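Local structure of dihydroorotase (Campylobacter jejuni subsp. jejuni, 3PNU) at residues D219-G224 against P234-Y239. The protein probably catalyses the reversible, zinc-dependent cyclization of N-carbamoyl-L-aspartate to (S)-dihydroorotate in de novo pyrimidine biosynthesis. Sequence-based numbering, arbitrary orientation. Where two conformers were deposited one is given.
Sequences DDVIGG and PIAKRY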
loop_
_atom_site.group_PDB
_atom_site.type_symbol
_atom_site.label_atom_id
_atom_site.label_comp_id
_atom_site.label_asym_id
_atom_site.label_seq_id
_atom_site.Cartn_x
_atom_site.Cartn_y
_atom_site.Cartn_z
ATOM N N ASP A 219 1.888 6.098 -4.833
ATOM C CA ASP A 219 3.149 6.628 -4.278
ATOM C C ASP A 219 2.955 7.459 -2.997
ATOM O O ASP A 219 3.792 7.400 -2.099
ATOM C CB ASP A 219 3.911 7.452 -5.324
ATOM C CG ASP A 219 4.624 6.596 -6.355
ATOM O OD1 ASP A 219 4.788 5.381 -6.137
ATOM O OD2 ASP A 219 5.044 7.143 -7.388
ATOM N N ASP A 220 1.853 8.199 -2.904
ATOM C CA ASP A 220 1.562 9.020 -1.731
ATOM C C ASP A 220 1.196 8.156 -0.570
ATOM O O ASP A 220 1.437 8.522 0.575
ATOM C CB ASP A 220 0.407 9.986 -2.024
ATOM C CG ASP A 220 0.739 10.952 -3.133
ATOM O OD1 ASP A 220 1.759 11.649 -3.010
ATOM O OD2 ASP A 220 -0.010 11.028 -4.127
ATOM N N VAL A 221 0.616 6.996 -0.858
ATOM C CA VAL A 221 0.199 6.090 0.187
ATOM C C VAL A 221 1.335 5.197 0.685
ATOM O O VAL A 221 1.435 4.956 1.883
ATOM C CB VAL A 221 -0.975 5.179 -0.281
ATOM C CG1 VAL A 221 -1.465 4.302 0.872
ATOM C CG2 VAL A 221 -2.123 6.001 -0.812
ATOM N N ILE A 222 2.172 4.678 -0.212
ATOM C CA ILE A 222 3.257 3.783 0.212
ATOM C C ILE A 222 4.596 3.972 -0.484
ATOM O O ILE A 222 5.473 3.162 -0.308
ATOM C CB ILE A 222 2.882 2.274 0.078
ATOM C CG1 ILE A 222 2.534 1.920 -1.364
ATOM C CG2 ILE A 222 1.758 1.887 1.021
ATOM C CD1 ILE A 222 2.210 0.487 -1.567
ATOM N N GLY A 223 4.767 5.038 -1.248
ATOM C CA GLY A 223 6.030 5.280 -1.949
ATOM C C GLY A 223 7.158 5.652 -1.008
ATOM O O GLY A 223 8.282 5.199 -1.180
ATOM N N GLY A 224 6.868 6.503 -0.032
ATOM C CA GLY A 224 7.865 6.919 0.963
ATOM C C GLY A 224 7.514 6.241 2.261
ATOM O O GLY A 224 7.792 5.064 2.444
ATOM N N PRO A 234 -11.540 2.395 -3.295
ATOM C CA PRO A 234 -10.460 1.693 -3.972
ATOM C C PRO A 234 -9.159 2.438 -3.802
ATOM O O PRO A 234 -9.125 3.664 -3.809
ATOM C CB PRO A 234 -10.899 1.706 -5.438
ATOM C CG PRO A 234 -12.366 2.047 -5.398
ATOM C CD PRO A 234 -12.499 2.950 -4.260
ATOM N N ILE A 235 -8.091 1.682 -3.648
ATOM C CA ILE A 235 -6.768 2.222 -3.450
ATOM C C ILE A 235 -6.382 3.211 -4.546
ATOM O O ILE A 235 -6.766 3.050 -5.705
ATOM C CB ILE A 235 -5.736 1.044 -3.421
ATOM C CG1 ILE A 235 -4.385 1.522 -2.923
ATOM C CG2 ILE A 235 -5.626 0.323 -4.800
ATOM C CD1 ILE A 235 -4.431 1.996 -1.490
ATOM N N ALA A 236 -5.632 4.242 -4.188
ATOM C CA ALA A 236 -5.139 5.182 -5.189
ATOM C C ALA A 236 -4.206 4.375 -6.104
ATOM O O ALA A 236 -3.443 3.531 -5.637
ATOM C CB ALA A 236 -4.402 6.330 -4.554
ATOM N N LYS A 237 -4.238 4.652 -7.395
ATOM C CA LYS A 237 -3.469 3.855 -8.351
ATOM C C LYS A 237 -2.336 4.603 -9.059
ATOM O O LYS A 237 -1.550 5.275 -8.397
ATOM C CB LYS A 237 -4.461 3.154 -9.310
ATOM C CG LYS A 237 -5.396 2.196 -8.501
ATOM C CD LYS A 237 -6.446 1.545 -9.272
ATOM C CE LYS A 237 -7.286 0.645 -8.390
ATOM N NZ LYS A 237 -8.022 1.358 -7.341
ATOM N N ARG A 238 -2.240 4.488 -10.380
ATOM C CA ARG A 238 -1.137 5.069 -11.113
ATOM C C ARG A 238 -1.330 6.481 -11.614
ATOM O O ARG A 238 -2.447 7.019 -11.642
ATOM C CB ARG A 238 -0.807 4.174 -12.317
ATOM C CG ARG A 238 -0.287 2.811 -11.932
ATOM C CD ARG A 238 -0.069 1.914 -13.137
ATOM N NE ARG A 238 0.579 0.678 -12.707
ATOM C CZ ARG A 238 1.892 0.472 -12.687
ATOM N NH1 ARG A 238 2.739 1.415 -13.100
ATOM N NH2 ARG A 238 2.367 -0.695 -12.253
ATOM N N TYR A 239 -0.222 7.080 -12.019
ATOM C CA TYR A 239 -0.221 8.432 -12.527
ATOM C C TYR A 239 -1.184 8.622 -13.705
ATOM O O TYR A 239 -1.906 9.607 -13.753
ATOM C CB TYR A 239 1.206 8.833 -12.902
ATOM C CG TYR A 239 2.156 8.904 -11.714
ATOM C CD1 TYR A 239 2.267 10.067 -10.970
ATOM C CD2 TYR A 239 2.941 7.810 -11.342
ATOM C CE1 TYR A 239 3.126 10.152 -9.886
ATOM C CE2 TYR A 239 3.806 7.887 -10.249
ATOM C CZ TYR A 239 3.887 9.067 -9.534
ATOM O OH TYR A 239 4.735 9.182 -8.458
#
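Val-221, on the short helix 218-223, meets the extended run before helix 239-250 with both of its methyls. CG1 lies 4.4 Å from Ile-235 CD1, and CG2 stands at the same distance from Ala-236 CB, a loose apolar contact. With CG1 anti to the backbone N (chi1 -176°), one methyl faces Ile-235 and the other Ala-236. At the other end, Tyr-239 OH donates to Asp-219 OD2; the modelled separation of 2.3 Å is too short to trust in detail, and the tyrosine has a second conformer. OD2 lies at the ring's edge near its plane, with carboxylate and ring planes 65° apart. Asp-219 OD1 accepts from the backbone N of Val-162 of the second subunit, whose Phe-161 packs on both Asp-219 and Tyr-239. On the side of the run away from the helix, Lys-237 NZ folds back to Ile-235 O (2.7 Å), on a lone pair in the carbonyl plane, and also binds Thr-191 OG1. Ile-235 itself is about 12 Å from a zinc ion, side chain to metal, in this TIM-barrel amidohydrolase. Both ends of the contact border the second subunit, whose Met-226 packs on Val-221; the Asp-219 carboxylate, if its tyrosine bond is real, would hold both chains.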